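Local coordinates for protein putative glucoamylase (Bacteroides caccae ATCC 43185, PDB 4QT9) that probably acts as a glycoside hydrolase of the glucoamylase kind, which releases glucose from the ends of alpha-glucan chains, at residues W115-G118 with V123-F126; Y363-K368 with D377-T382. All coordinates share one frame; numbering follows the deposited sequence.

Contact 1 of 2, residues W115-G118 with V123-F126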
loop_
_atom_site.group_PDB
_atom_site.type_symbol
_atom_site.label_atom_id
_atom_site.label_comp_id
_atom_site.label_asym_id
_atom_site.label_seq_id
_atom_site.Cartn_x
_atom_site.Cartn_y
_atom_site.Cartn_z
ATOM N N TRP A 115 -7.920 5.728 -10.718
ATOM C CA TRP A 115 -8.352 4.661 -11.629
ATOM C C TRP A 115 -8.246 5.005 -13.101
ATOM O O TRP A 115 -8.453 6.152 -13.481
ATOM C CB TRP A 115 -9.850 4.388 -11.402
ATOM C CG TRP A 115 -10.260 3.724 -10.124
ATOM C CD1 TRP A 115 -9.546 2.811 -9.404
ATOM C CD2 TRP A 115 -11.574 3.753 -9.547
ATOM N NE1 TRP A 115 -10.311 2.316 -8.372
ATOM C CE2 TRP A 115 -11.568 2.869 -8.442
ATOM C CE3 TRP A 115 -12.768 4.438 -9.863
ATOM C CZ2 TRP A 115 -12.703 2.663 -7.637
ATOM C CZ3 TRP A 115 -13.904 4.200 -9.093
ATOM C CH2 TRP A 115 -13.863 3.330 -7.990
ATOM N N TRP A 116 -8.047 3.977 -13.926
ATOM C CA TRP A 116 -8.210 3.975 -15.380
ATOM C C TRP A 116 -9.033 2.782 -15.791
ATOM O O TRP A 116 -9.086 1.772 -15.084
ATOM C CB TRP A 116 -6.900 3.874 -16.196
ATOM C CG TRP A 116 -5.724 4.700 -15.822
ATOM C CD1 TRP A 116 -5.351 5.886 -16.383
ATOM C CD2 TRP A 116 -4.620 4.270 -15.019
ATOM N NE1 TRP A 116 -4.123 6.275 -15.896
ATOM C CE2 TRP A 116 -3.640 5.287 -15.073
ATOM C CE3 TRP A 116 -4.392 3.154 -14.190
ATOM C CZ2 TRP A 116 -2.435 5.196 -14.376
ATOM C CZ3 TRP A 116 -3.203 3.077 -13.488
ATOM C CH2 TRP A 116 -2.232 4.080 -13.603
ATOM N N TYR A 117 -9.552 2.840 -17.000
ATOM C CA TYR A 117 -10.114 1.697 -17.698
ATOM C C TYR A 117 -8.881 1.058 -18.308
ATOM O O TYR A 117 -8.147 1.744 -19.025
ATOM C CB TYR A 117 -11.153 2.139 -18.738
ATOM C CG TYR A 117 -12.346 2.847 -18.135
ATOM C CD1 TYR A 117 -13.396 2.127 -17.572
ATOM C CD2 TYR A 117 -12.462 4.233 -18.197
ATOM C CE1 TYR A 117 -14.513 2.771 -17.037
ATOM C CE2 TYR A 117 -13.576 4.890 -17.674
ATOM C CZ TYR A 117 -14.600 4.156 -17.096
ATOM O OH TYR A 117 -15.708 4.806 -16.592
ATOM N N GLY A 118 -8.584 -0.176 -17.899
ATOM C CA GLY A 118 -7.381 -0.908 -18.299
ATOM C C GLY A 118 -7.202 -1.165 -19.783
ATOM O O GLY A 118 -6.070 -1.338 -20.251
ATOM N N VAL A 123 -8.859 7.882 -17.755
ATOM C CA VAL A 123 -9.222 8.042 -16.350
ATOM C C VAL A 123 -10.690 7.624 -16.082
ATOM O O VAL A 123 -11.578 7.841 -16.904
ATOM C CB VAL A 123 -8.957 9.505 -15.842
ATOM C CG1 VAL A 123 -9.674 10.549 -16.693
ATOM C CG2 VAL A 123 -9.335 9.679 -14.361
ATOM N N LYS A 124 -10.920 7.015 -14.922
ATOM C CA LYS A 124 -12.254 6.761 -14.440
ATOM C C LYS A 124 -12.364 7.587 -13.170
ATOM O O LYS A 124 -11.619 7.330 -12.210
ATOM C CB LYS A 124 -12.615 5.279 -14.236
ATOM C CG LYS A 124 -14.016 5.179 -13.619
ATOM C CD LYS A 124 -14.469 3.773 -13.249
ATOM C CE LYS A 124 -15.866 3.784 -12.681
ATOM N NZ LYS A 124 -16.313 2.424 -12.264
ATOM N N PRO A 125 -13.248 8.615 -13.159
ATOM C CA PRO A 125 -13.366 9.454 -11.948
ATOM C C PRO A 125 -13.666 8.614 -10.707
ATOM O O PRO A 125 -14.463 7.681 -10.780
ATOM C CB PRO A 125 -14.496 10.430 -12.280
ATOM C CG PRO A 125 -14.508 10.480 -13.812
ATOM C CD PRO A 125 -14.191 9.048 -14.219
ATOM N N PHE A 126 -12.933 8.869 -9.599
ATOM C CA PHE A 126 -13.126 8.117 -8.360
ATOM C C PHE A 126 -14.282 8.742 -7.542
ATOM O O PHE A 126 -14.800 8.123 -6.618
ATOM C CB PHE A 126 -11.819 8.001 -7.563
ATOM C CG PHE A 126 -11.928 7.220 -6.270
ATOM C CD1 PHE A 126 -12.174 5.850 -6.282
ATOM C CD2 PHE A 126 -11.754 7.850 -5.041
ATOM C CE1 PHE A 126 -12.287 5.127 -5.084
ATOM C CE2 PHE A 126 -11.841 7.120 -3.839
ATOM C CZ PHE A 126 -12.124 5.764 -3.868
HETATM O O HOH W 1 -9.580 8.243 -10.652
#

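Contact 2 of 2, residues Y363-K368 with D377-T382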
loop_
_atom_site.group_PDB
_atom_site.type_symbol
_atom_site.label_atom_id
_atom_site.label_comp_id
_atom_site.label_asym_id
_atom_site.label_seq_id
_atom_site.Cartn_x
_atom_site.Cartn_y
_atom_site.Cartn_z
ATOM N N TYR A 363 -5.736 -19.832 7.600
ATOM C CA TYR A 363 -5.521 -20.959 6.691
ATOM C C TYR A 363 -6.336 -22.185 7.138
ATOM O O TYR A 363 -6.964 -22.831 6.307
ATOM C CB TYR A 363 -4.029 -21.302 6.639
ATOM C CG TYR A 363 -3.690 -22.343 5.597
ATOM C CD1 TYR A 363 -3.599 -22.006 4.249
ATOM C CD2 TYR A 363 -3.511 -23.679 5.952
ATOM C CE1 TYR A 363 -3.356 -22.978 3.277
ATOM C CE2 TYR A 363 -3.261 -24.658 4.989
ATOM C CZ TYR A 363 -3.188 -24.304 3.653
ATOM O OH TYR A 363 -2.918 -25.271 2.712
ATOM N N ASN A 364 -6.380 -22.471 8.445
ATOM C CA ASN A 364 -7.119 -23.627 8.969
ATOM C C ASN A 364 -8.648 -23.478 8.871
ATOM O O ASN A 364 -9.347 -24.490 8.955
ATOM C CB ASN A 364 -6.699 -23.934 10.401
ATOM C CG ASN A 364 -5.338 -24.589 10.486
ATOM O OD1 ASN A 364 -4.907 -25.334 9.586
ATOM N ND2 ASN A 364 -4.634 -24.337 11.584
HETATM N N MSE A 365 -9.166 -22.253 8.623
HETATM C CA MSE A 365 -10.609 -22.033 8.443
HETATM C C MSE A 365 -11.096 -22.579 7.097
HETATM O O MSE A 365 -12.300 -22.708 6.889
HETATM C CB MSE A 365 -10.965 -20.563 8.573
HETATM C CG MSE A 365 -11.147 -20.131 9.993
HETATM SE SE MSE A 365 -11.219 -18.209 10.026
HETATM C CE MSE A 365 -13.105 -17.951 9.754
ATOM N N GLY A 366 -10.159 -22.892 6.205
ATOM C CA GLY A 366 -10.452 -23.518 4.920
ATOM C C GLY A 366 -10.794 -22.601 3.776
ATOM O O GLY A 366 -10.513 -21.398 3.818
ATOM N N ASP A 367 -11.417 -23.180 2.750
ATOM C CA ASP A 367 -11.798 -22.514 1.500
ATOM C C ASP A 367 -12.714 -21.304 1.702
ATOM O O ASP A 367 -12.679 -20.401 0.872
ATOM C CB ASP A 367 -12.461 -23.504 0.524
ATOM C CG ASP A 367 -11.564 -24.650 0.064
ATOM O OD1 ASP A 367 -10.341 -24.621 0.368
ATOM O OD2 ASP A 367 -12.076 -25.569 -0.612
ATOM N N LYS A 368 -13.517 -21.268 2.779
ATOM C CA LYS A 368 -14.415 -20.138 3.009
ATOM C C LYS A 368 -13.635 -18.792 3.157
ATOM O O LYS A 368 -14.215 -17.751 2.851
ATOM C CB LYS A 368 -15.354 -20.401 4.211
ATOM C CG LYS A 368 -14.767 -20.119 5.584
ATOM C CD LYS A 368 -15.522 -20.861 6.655
ATOM C CE LYS A 368 -15.309 -20.245 7.986
ATOM N NZ LYS A 368 -15.839 -21.078 9.070
ATOM N N ASP A 377 -10.918 -10.798 1.077
ATOM C CA ASP A 377 -10.768 -9.436 1.628
ATOM C C ASP A 377 -11.151 -9.257 3.120
ATOM O O ASP A 377 -10.417 -8.627 3.896
ATOM C CB ASP A 377 -11.611 -8.461 0.821
ATOM C CG ASP A 377 -11.137 -7.068 1.040
ATOM O OD1 ASP A 377 -9.922 -6.841 0.905
ATOM O OD2 ASP A 377 -11.971 -6.205 1.403
ATOM N N ALA A 378 -12.344 -9.703 3.469
ATOM C CA ALA A 378 -12.848 -9.523 4.808
ATOM C C ALA A 378 -13.867 -10.585 5.089
ATOM O O ALA A 378 -14.285 -11.256 4.153
ATOM C CB ALA A 378 -13.462 -8.142 4.940
ATOM N N PHE A 379 -14.228 -10.776 6.368
ATOM C CA PHE A 379 -15.241 -11.761 6.761
ATOM C C PHE A 379 -15.767 -11.429 8.145
ATOM O O PHE A 379 -15.066 -10.828 8.958
ATOM C CB PHE A 379 -14.703 -13.220 6.700
ATOM C CG PHE A 379 -13.633 -13.543 7.721
ATOM C CD1 PHE A 379 -13.974 -14.005 8.988
ATOM C CD2 PHE A 379 -12.286 -13.357 7.424
ATOM C CE1 PHE A 379 -12.990 -14.265 9.941
ATOM C CE2 PHE A 379 -11.305 -13.639 8.371
ATOM C CZ PHE A 379 -11.664 -14.086 9.624
ATOM N N SER A 380 -17.004 -11.829 8.414
ATOM C CA SER A 380 -17.607 -11.652 9.719
ATOM C C SER A 380 -18.105 -13.011 10.230
ATOM O O SER A 380 -19.091 -13.530 9.695
ATOM C CB SER A 380 -18.738 -10.631 9.663
ATOM O OG SER A 380 -19.497 -10.690 10.865
ATOM N N GLU A 381 -17.421 -13.602 11.247
ATOM C CA GLU A 381 -17.879 -14.882 11.839
ATOM C C GLU A 381 -19.275 -14.720 12.502
ATOM O O GLU A 381 -20.077 -15.659 12.495
ATOM C CB GLU A 381 -16.859 -15.441 12.858
ATOM C CG GLU A 381 -15.568 -15.930 12.213
ATOM C CD GLU A 381 -14.616 -16.686 13.122
ATOM O OE1 GLU A 381 -15.003 -17.761 13.628
ATOM O OE2 GLU A 381 -13.455 -16.241 13.269
ATOM N N THR A 382 -19.557 -13.517 13.055
ATOM C CA THR A 382 -20.828 -13.172 13.711
ATOM C C THR A 382 -21.991 -13.188 12.711
ATOM O O THR A 382 -23.025 -13.777 13.009
ATOM C CB THR A 382 -20.717 -11.786 14.387
ATOM O OG1 THR A 382 -19.666 -11.811 15.353
ATOM C CG2 THR A 382 -22.001 -11.352 15.049
HETATM O O HOH W 2 -15.413 -20.074 11.619
#

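Contact 1 of 2, residues W115-G118 with V123-F126
Trp115 O is gripped by two neighbours from the facing strand. Lys124 N gives it a nearly straight hydrogen bond (3.0 Å, 172° at the hydrogen), coming from above the carbonyl plane. Val123 CA adds a CA-H...O contact to Trp115 O at 3.5 Å. Within the same pair, the return link from Trp115 N (3.0 Å) to Lys124 O (2.7 Å) runs through water 1, which accepts from the first and donates to the second. Trp116 and Val123 form a non-hydrogen-bonded pair, and their side chains diverge.

The Trp115 and Lys124 side chains run side by side. With CG anti to the backbone nitrogen (chi1 176°) and the chain extended, Lys124 also passes across Tyr117 at about a right angle. Its CB lies over one face of the Tyr117 ring, 3.9 Å from the centroid, as a CH-pi contact. Further out, Lys124 CG meets Tyr117 OH at 3.4 Å.

Phe126 makes a T-shaped stack with Trp115. Its CD1 edge points at one face of the indole's six-membered ring, with centroids 4.8 Å apart and planes at 85°. An alanine at Trp115 would remove the indole, so the Phe126 edge would probably lose its aromatic face and Glu49 the NE1 donor it now binds. On the far side of Trp116, backbone hydrogen bonds to Val65 attach strand 64-66. The result is a short beta hairpin, 115-117 with the weakly bonded 123-124, forming two strands of a three-stranded antiparallel sheet.

Contact 2 of 2, residues Y363-K368 with D377-T382
Phe379 is the first residue of 377-382 to touch 363-368. Its ring takes the position between the backbone nitrogen and the carbonyl carbon (chi1 67°), and it meets the side chain of Met365 coming from the opposite direction. Met365 is present as selenomethionine. Its methyl CE lies 3.7 Å from Phe379 CE1. The selenium SE sits 4.8 Å from the centroid of the Phe379 ring, 38° off the ring normal, so the approach is oblique. A backbone hydrogen bond links Phe379 to Ile339.

Glu381 comes next in the contact. Its carboxylate carbon CD is 3.9 Å from Met365 CE, so the methyl end touches both the Phe379 ring and the Glu381 chain. The bend of Met365 at chi3 (88°) turns CE to this position. The acidic end is also tied across the contact by water 2, which donates to Glu381 OE1 (3.1 Å) and accepts from Lys368 NZ (2.8 Å). The two charged atoms, Lys368 NZ and Glu381 OE1, stay 5.7 Å apart, too far for a direct salt bridge. Tyr386 touches both of these side chains.

Gly366 N donates a hydrogen bond to Tyr363 O, and Gly366 then leaves helical geometry with positive phi. The core of the contact is a Met-aromatic pair, joining segment 363-368, into which helix 352-364 runs, to an irregular loop of this alpha/alpha toroid.

In the fold
The two contacts lie in different parts of the single chain. Their centres are about 31 Å apart and their nearest atoms about 13 Å, so they do not touch. They follow in series: contact 1 closes before contact 2 opens. Contact 1 is centred about 18 Å from the centre of the chain and contact 2 about 22 Å from it. Contact 1 is a local hairpin with a backbone bond. Contact 2 has no direct hydrogen bond and depends on side chains and a water. Both segments of contact 2 lie in the part of the chain that matches the putative glucoamylase family. No role in catalysis is claimed for either contact.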